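PDB 6NOB: beta-fructofuranosidase from Bifidobacterium adolescentis, which probably releases terminal, non-reducing beta-D-fructofuranosyl units by hydrolysis from sucrose and related fructosides, as a member of glycoside hydrolase family 32. Local coordinates for residues V200-H205 with A214-L219; D206-G211 with K348-N353; P270-G275 with D284-V289. All coordinates share one frame; numbering follows the deposited sequence.

Contact 1 of 3, residues V200-H205 with A214-L219; sequences VTVDEH and ANAIRL
Val-200 to Val-202 pair antiparallel with Ala-216 to Arg-218, the short strand axes 4.6 Å apart at closest and at 141° to each other, as the first two strands of a four-stranded blade of the family 32 beta-propeller. Val-200 and Arg-218 form a hydrogen-bonded pair, with N of Val-200 2.7 Å from O of Arg-218, and Thr-201 faces Ile-217 in the non-hydrogen-bonded pair that follows. A classic beta bulge closes the pairing: Asn-215 and Ala-216 both face Val-202, whose O accepts hydrogen bonds from Asn-215 N at 2.9 Å and Ala-216 N at 3.2 Å.

Beta-branched residues suit these extended positions. On one face Val-202 lies between its neighbours, its CG1 4.3 Å from Arg-218 CB, while its CG2 comes near the small CB of Ala-216. Arg-218 holds CG anti to its own N (chi1 -179°), which carries the chain out from the strand before it bends, and its NH2 reaches a salt bridge with Asp-206. On the other face Thr-201 CB rests 3.7 Å from Ala-214 CB, and its OG1 turns to Val-209 O, which satisfies the hydroxyl. Past the strand, Asp-203 makes an Asx turn and also accepts from Asn-207 N; its OD1 is met from above the carboxylate plane by His-205 N at 3.0 Å.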
# COMPACT_ATOMS: atom_id res chain seq x y z
N VAL A 200 -2.68 11.98 -11.69
CA VAL A 200 -3.20 13.33 -11.84
C VAL A 200 -4.32 13.29 -12.87
O VAL A 200 -4.10 12.91 -14.02
CB VAL A 200 -2.11 14.33 -12.28
CG1 VAL A 200 -2.70 15.73 -12.40
CG2 VAL A 200 -0.95 14.33 -11.30
N THR A 201 -5.53 13.66 -12.45
CA THR A 201 -6.67 13.71 -13.36
C THR A 201 -6.58 14.96 -14.22
O THR A 201 -6.42 16.07 -13.70
CB THR A 201 -8.00 13.68 -12.58
OG1 THR A 201 -8.09 14.84 -11.74
CG2 THR A 201 -8.10 12.43 -11.72
N VAL A 202 -6.69 14.79 -15.54
CA VAL A 202 -6.50 15.86 -16.50
C VAL A 202 -7.66 15.88 -17.48
O VAL A 202 -8.42 14.91 -17.60
CB VAL A 202 -5.16 15.74 -17.26
CG1 VAL A 202 -3.98 15.83 -16.30
CG2 VAL A 202 -5.11 14.44 -18.04
N ASP A 203 -7.79 16.99 -18.21
CA ASP A 203 -8.74 17.09 -19.30
C ASP A 203 -8.08 16.59 -20.59
O ASP A 203 -6.99 16.01 -20.57
CB ASP A 203 -9.28 18.52 -19.41
CG ASP A 203 -8.23 19.54 -19.83
OD1 ASP A 203 -7.08 19.16 -20.14
OD2 ASP A 203 -8.56 20.75 -19.84
N GLU A 204 -8.73 16.82 -21.73
CA GLU A 204 -8.22 16.28 -22.99
C GLU A 204 -6.96 16.99 -23.48
O GLU A 204 -6.28 16.46 -24.36
CB GLU A 204 -9.31 16.33 -24.06
CG GLU A 204 -9.49 17.68 -24.73
CD GLU A 204 -10.57 18.53 -24.09
OE1 GLU A 204 -10.85 18.33 -22.88
OE2 GLU A 204 -11.15 19.40 -24.79
N HIS A 205 -6.63 18.16 -22.92
CA HIS A 205 -5.39 18.85 -23.26
C HIS A 205 -4.35 18.74 -22.14
O HIS A 205 -3.39 19.51 -22.13
CB HIS A 205 -5.68 20.32 -23.58
CG HIS A 205 -6.66 20.52 -24.69
ND1 HIS A 205 -7.89 21.11 -24.50
CD2 HIS A 205 -6.59 20.20 -26.00
CE1 HIS A 205 -8.54 21.15 -25.65
NE2 HIS A 205 -7.77 20.60 -26.58
N ALA A 214 -12.78 15.28 -15.31
CA ALA A 214 -11.60 14.88 -16.05
C ALA A 214 -11.97 14.01 -17.25
O ALA A 214 -13.03 13.38 -17.30
CB ALA A 214 -10.62 14.14 -15.15
N ASN A 215 -11.05 13.98 -18.22
CA ASN A 215 -11.18 13.12 -19.39
C ASN A 215 -10.26 11.92 -19.36
O ASN A 215 -10.49 10.97 -20.12
CB ASN A 215 -10.92 13.92 -20.67
CG ASN A 215 -12.03 14.90 -20.98
OD1 ASN A 215 -11.85 16.11 -20.89
ND2 ASN A 215 -13.19 14.37 -21.35
N ALA A 216 -9.23 11.94 -18.52
CA ALA A 216 -8.28 10.84 -18.42
C ALA A 216 -7.53 10.95 -17.11
O ALA A 216 -7.48 12.02 -16.48
CB ALA A 216 -7.30 10.83 -19.60
N ILE A 217 -6.95 9.83 -16.69
CA ILE A 217 -6.01 9.79 -15.57
C ILE A 217 -4.60 9.77 -16.15
O ILE A 217 -4.27 8.89 -16.95
CB ILE A 217 -6.23 8.56 -14.68
CG1 ILE A 217 -7.68 8.44 -14.22
CG2 ILE A 217 -5.29 8.60 -13.48
CD1 ILE A 217 -7.98 7.11 -13.55
N ARG A 218 -3.78 10.74 -15.76
CA ARG A 218 -2.36 10.70 -16.08
C ARG A 218 -1.60 10.11 -14.90
O ARG A 218 -1.72 10.60 -13.77
CB ARG A 218 -1.81 12.08 -16.43
CG ARG A 218 -0.33 12.04 -16.79
CD ARG A 218 0.13 13.27 -17.57
NE ARG A 218 -0.45 13.34 -18.91
CZ ARG A 218 -0.09 12.59 -19.94
NH1 ARG A 218 0.86 11.66 -19.79
NH2 ARG A 218 -0.67 12.74 -21.12
N LEU A 219 -0.82 9.07 -15.16
CA LEU A 219 -0.03 8.41 -14.14
C LEU A 219 1.44 8.74 -14.34
O LEU A 219 1.91 8.84 -15.48
CB LEU A 219 -0.24 6.90 -14.18
CG LEU A 219 -1.73 6.64 -13.97
CD1 LEU A 219 -2.31 5.82 -15.11
CD2 LEU A 219 -1.99 6.01 -12.62

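Contact 2 of 3, residues D206-G211 with K348-N353; sequences DNPVAG and KPLKRN
Pro-208 lies obliquely across the aliphatic stem of Lys-348, its ring CG 3.8 Å from Lys-348 CD. Leu-350 comes to the same ring at about a right angle, with Leu-350 CD1 4.1 Å from Pro-208 CG. This is a loop-to-loop contact between two blades of the propeller: residues 206-211 follow strand 190-202, and residues 348-353 link strands 337-347 and 357-365, with Leu-350 at the centre of an inverse gamma turn. A proline suits the spot because its rigid, puckered ring offers hydrocarbon to both partners. Lysine can serve here because its stem packs while its NZ goes on to bond Pro-283 O.

Asn-207 lies alongside Pro-349, which follows a cis peptide bond, both side chains directed alike; Asn-207 OD1 touches Pro-349 CB at 3.4 Å. Leu-350 N donates to Asp-206 O at 2.9 Å, the donor standing 38° above the carbonyl plane.

Asp-206 has the most surface covered here. Its CB sits 3.5 Å from Leu-350 O, and its OD2 lies 3.7 Å from Lys-351 CA. CG stands anti to the carbonyl carbon (chi1 -71°), which lets the carboxylate divide its work: OD1 makes a salt bridge to Arg-218 NH2, and OD2 turns toward the 348-353 loop. Replacing Asp-206 by alanine would remove the carboxylate and is likely to leave the Arg-218 guanidinium without this charge mate and the bridging water without its OD2 acceptor. That water donates to Asp-206 OD2 at 3.0 Å and accepts from Arg-352 N at 2.9 Å.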
# COMPACT_ATOMS: atom_id res chain seq x y z
N ASP A 206 -4.55 17.80 -21.22
CA ASP A 206 -3.64 17.52 -20.10
C ASP A 206 -3.60 18.64 -19.07
O ASP A 206 -2.64 18.73 -18.29
CB ASP A 206 -2.22 17.20 -20.59
CG ASP A 206 -2.14 15.85 -21.28
OD1 ASP A 206 -2.41 14.82 -20.61
OD2 ASP A 206 -1.83 15.80 -22.48
N ASN A 207 -4.61 19.51 -19.03
CA ASN A 207 -4.74 20.45 -17.92
C ASN A 207 -5.25 19.71 -16.69
O ASN A 207 -6.29 19.03 -16.77
CB ASN A 207 -5.71 21.58 -18.26
CG ASN A 207 -5.24 22.42 -19.41
OD1 ASN A 207 -4.25 23.14 -19.31
ND2 ASN A 207 -5.98 22.37 -20.52
N PRO A 208 -4.57 19.81 -15.56
CA PRO A 208 -5.11 19.21 -14.32
C PRO A 208 -6.45 19.83 -13.97
O PRO A 208 -6.60 21.06 -13.93
CB PRO A 208 -4.04 19.53 -13.28
CG PRO A 208 -2.79 19.74 -14.06
CD PRO A 208 -3.22 20.36 -15.36
N VAL A 209 -7.45 18.97 -13.75
CA VAL A 209 -8.80 19.37 -13.39
C VAL A 209 -9.31 18.43 -12.31
O VAL A 209 -8.72 17.38 -12.03
CB VAL A 209 -9.77 19.37 -14.59
CG1 VAL A 209 -9.31 20.36 -15.66
CG2 VAL A 209 -9.89 17.97 -15.17
N ALA A 210 -10.44 18.81 -11.71
CA ALA A 210 -11.11 17.95 -10.75
C ALA A 210 -11.46 16.61 -11.40
O ALA A 210 -11.70 16.52 -12.61
CB ALA A 210 -12.37 18.62 -10.21
N GLY A 211 -11.51 15.57 -10.57
CA GLY A 211 -11.68 14.22 -11.10
C GLY A 211 -13.00 14.00 -11.80
O GLY A 211 -13.07 13.28 -12.81
N LYS A 348 2.33 23.56 -16.47
CA LYS A 348 1.07 23.02 -16.95
C LYS A 348 0.68 23.67 -18.28
O LYS A 348 1.06 24.82 -18.54
CB LYS A 348 -0.02 23.24 -15.91
CG LYS A 348 0.21 22.49 -14.60
CD LYS A 348 -0.79 22.88 -13.53
CE LYS A 348 -0.61 24.32 -13.09
NZ LYS A 348 -1.44 24.64 -11.90
N PRO A 349 -0.06 22.96 -19.14
CA PRO A 349 -0.59 21.59 -19.01
C PRO A 349 0.48 20.51 -18.99
O PRO A 349 1.58 20.70 -19.51
CB PRO A 349 -1.47 21.44 -20.26
CG PRO A 349 -0.89 22.40 -21.24
CD PRO A 349 -0.45 23.57 -20.42
N LEU A 350 0.15 19.37 -18.39
CA LEU A 350 1.12 18.29 -18.20
C LEU A 350 1.12 17.33 -19.39
O LEU A 350 0.90 16.13 -19.28
CB LEU A 350 0.82 17.54 -16.90
CG LEU A 350 0.88 18.39 -15.62
CD1 LEU A 350 0.62 17.53 -14.39
CD2 LEU A 350 2.23 19.09 -15.50
N LYS A 351 1.36 17.91 -20.57
CA LYS A 351 1.55 17.11 -21.77
C LYS A 351 2.72 16.15 -21.59
O LYS A 351 3.68 16.45 -20.87
CB LYS A 351 1.80 18.01 -22.99
CG LYS A 351 0.60 18.81 -23.44
CD LYS A 351 1.01 19.87 -24.45
CE LYS A 351 1.59 19.25 -25.71
NZ LYS A 351 2.81 19.97 -26.17
N ARG A 352 2.64 14.99 -22.24
CA ARG A 352 3.65 13.95 -22.04
C ARG A 352 5.07 14.42 -22.35
O ARG A 352 6.02 13.84 -21.83
CB ARG A 352 3.32 12.71 -22.87
CG ARG A 352 3.67 12.84 -24.34
CD ARG A 352 3.07 11.71 -25.17
NE ARG A 352 3.17 12.00 -26.60
CZ ARG A 352 2.24 11.66 -27.49
NH1 ARG A 352 1.15 11.01 -27.10
NH2 ARG A 352 2.41 11.97 -28.77
N ASN A 353 5.23 15.46 -23.17
CA ASN A 353 6.55 15.88 -23.62
C ASN A 353 7.04 17.16 -22.94
O ASN A 353 8.04 17.73 -23.39
CB ASN A 353 6.56 16.06 -25.14
CG ASN A 353 5.52 17.06 -25.62
OD1 ASN A 353 4.86 17.71 -24.81
ND2 ASN A 353 5.38 17.18 -26.93
O HOH W 1 0.33 14.26 -23.89

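Contact 3 of 3, residues P270-G275 with D284-V289; sequences PKVECG and DRAYMV
Met-288, Lys-271 and Val-289 give up the most surface in the antiparallel hairpin of strands 268-273 and 285-295, whose short axes run at 155°. Strand 268-273 opens a propeller blade, and Pro-270 ends the Arg-Asp-Pro motif known from family 32, whose aspartate stabilises the transition state in relatives.

Met-288 slants past Val-272, its partner in a non-hydrogen-bonded pair. With CG anti to its backbone N (chi1 169°), the chain reaches along the face toward the other strand: SD rests 3.9 Å from Pro-270 CB, and a bend at the last torsion brings CE to 3.9 Å from Val-272 CG2. A long, flexible thioether fits because it follows both neighbours, while Tyr-220 and Trp-356 also touch it. Further along, Cys-274 SG meets Ala-286 CB at 3.6 Å, the small alanine leaving room for the sulfur.

On the other face Lys-271 and Val-289 form a hydrogen-bonded pair, each N donating to the other's O at 3.0 Å. Val-289 CG2 packs 3.7 Å from Lys-271 CB, so the lysine's root behaves as hydrocarbon; its remaining chain leads away. In the next hydrogen-bonded pair, Glu-273 N lies 2.7 Å from Tyr-287 O in a firm bond, whereas the return bond from Tyr-287 N is weak. Glu-273 OE2 accepts from Gly-275 N.

The two faces therefore differ in kind: side chains on the Met-288 face meet across the strands through apolar contacts, while on the other, Lys-271 NZ donates to Ser-440 O of strand 435-442 and Glu-273 OE1 forms a salt bridge with Arg-448 of strand 448-454, so these buried charged ends are paired with the neighbouring sheet.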
# COMPACT_ATOMS: atom_id res chain seq x y z
N PRO A 270 7.38 8.58 -7.82
CA PRO A 270 7.03 9.99 -8.03
C PRO A 270 5.62 10.29 -7.56
O PRO A 270 4.69 9.52 -7.81
CB PRO A 270 7.15 10.16 -9.55
CG PRO A 270 6.85 8.80 -10.09
CD PRO A 270 7.42 7.83 -9.09
N LYS A 271 5.47 11.43 -6.89
CA LYS A 271 4.17 11.90 -6.41
C LYS A 271 3.99 13.33 -6.91
O LYS A 271 4.74 14.23 -6.52
CB LYS A 271 4.09 11.83 -4.88
CG LYS A 271 2.80 11.22 -4.36
CD LYS A 271 1.60 12.06 -4.77
CE LYS A 271 0.30 11.45 -4.30
NZ LYS A 271 -0.87 12.26 -4.73
N VAL A 272 3.00 13.53 -7.77
CA VAL A 272 2.77 14.81 -8.43
C VAL A 272 1.58 15.49 -7.75
O VAL A 272 0.47 14.95 -7.74
CB VAL A 272 2.53 14.64 -9.94
CG1 VAL A 272 2.30 15.98 -10.61
CG2 VAL A 272 3.71 13.92 -10.58
N GLU A 273 1.82 16.67 -7.17
CA GLU A 273 0.82 17.41 -6.42
C GLU A 273 0.53 18.71 -7.14
O GLU A 273 1.44 19.49 -7.41
CB GLU A 273 1.29 17.69 -5.00
CG GLU A 273 0.38 18.63 -4.22
CD GLU A 273 -1.03 18.10 -4.09
OE1 GLU A 273 -1.19 16.88 -3.87
OE2 GLU A 273 -1.98 18.91 -4.20
N CYS A 274 -0.75 18.96 -7.44
CA CYS A 274 -1.12 20.12 -8.23
C CYS A 274 -1.92 21.15 -7.45
O CYS A 274 -2.14 22.25 -7.98
CB CYS A 274 -1.92 19.68 -9.47
SG CYS A 274 -0.96 18.72 -10.63
N GLY A 275 -2.34 20.85 -6.23
CA GLY A 275 -3.25 21.71 -5.51
C GLY A 275 -2.65 22.53 -4.38
O GLY A 275 -3.39 23.01 -3.52
N ASP A 284 1.58 28.14 -11.86
CA ASP A 284 1.48 27.62 -13.22
C ASP A 284 2.29 26.34 -13.43
O ASP A 284 2.40 25.88 -14.56
CB ASP A 284 1.92 28.68 -14.22
CG ASP A 284 1.06 29.93 -14.16
OD1 ASP A 284 -0.17 29.80 -14.01
OD2 ASP A 284 1.63 31.05 -14.27
N ARG A 285 2.85 25.77 -12.37
CA ARG A 285 3.64 24.55 -12.47
C ARG A 285 3.12 23.50 -11.50
O ARG A 285 2.69 23.83 -10.39
CB ARG A 285 5.13 24.82 -12.20
CG ARG A 285 5.76 25.86 -13.13
CD ARG A 285 7.24 26.04 -12.85
NE ARG A 285 8.05 24.95 -13.37
CZ ARG A 285 8.49 24.88 -14.63
NH1 ARG A 285 8.20 25.84 -15.49
NH2 ARG A 285 9.21 23.84 -15.02
N ALA A 286 3.15 22.24 -11.93
CA ALA A 286 2.89 21.11 -11.05
C ALA A 286 4.20 20.62 -10.45
O ALA A 286 5.26 20.75 -11.06
CB ALA A 286 2.20 19.98 -11.80
N TYR A 287 4.12 20.06 -9.25
CA TYR A 287 5.31 19.69 -8.50
C TYR A 287 5.33 18.20 -8.21
O TYR A 287 4.30 17.60 -7.89
CB TYR A 287 5.40 20.50 -7.20
CG TYR A 287 5.83 21.92 -7.47
CD1 TYR A 287 4.91 22.89 -7.86
CD2 TYR A 287 7.17 22.29 -7.38
CE1 TYR A 287 5.30 24.19 -8.12
CE2 TYR A 287 7.57 23.59 -7.64
CZ TYR A 287 6.63 24.53 -8.01
OH TYR A 287 7.03 25.83 -8.28
N MET A 288 6.52 17.61 -8.32
CA MET A 288 6.73 16.17 -8.19
C MET A 288 7.84 15.93 -7.18
O MET A 288 8.94 16.47 -7.32
CB MET A 288 7.09 15.54 -9.55
CG MET A 288 7.60 14.10 -9.49
SD MET A 288 8.47 13.58 -10.99
CE MET A 288 7.18 13.67 -12.23
N VAL A 289 7.55 15.13 -6.15
CA VAL A 289 8.58 14.67 -5.22
C VAL A 289 8.98 13.26 -5.61
O VAL A 289 8.15 12.46 -6.06
CB VAL A 289 8.09 14.72 -3.76
CG1 VAL A 289 7.91 16.16 -3.31
CG2 VAL A 289 6.80 13.94 -3.59
O HOH W 2 -0.40 23.33 -9.92

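In the fold
Contacts 1 and 3 each pair the first two strands of a propeller blade, in two separate sheets, with centres about 14 Å apart. Contact 2 joins the loops of those blades, its centre about 6 Å from that of contact 1 and 11 Å from that of contact 3. Along the chain the segments of contacts 1 and 2 alternate; contact 3 falls wholly between 206-211 and 348-353, so contact 2 brings together loops 137 residues apart. The blades also meet directly, Val-200 CG2 lying 3.7 Å from Val-272 CG1. Within the second blade, Lys-348 N probably bonds Asp-284 O. Contacts 1 and 3 hold strands together within each blade; contact 2 joins the blades.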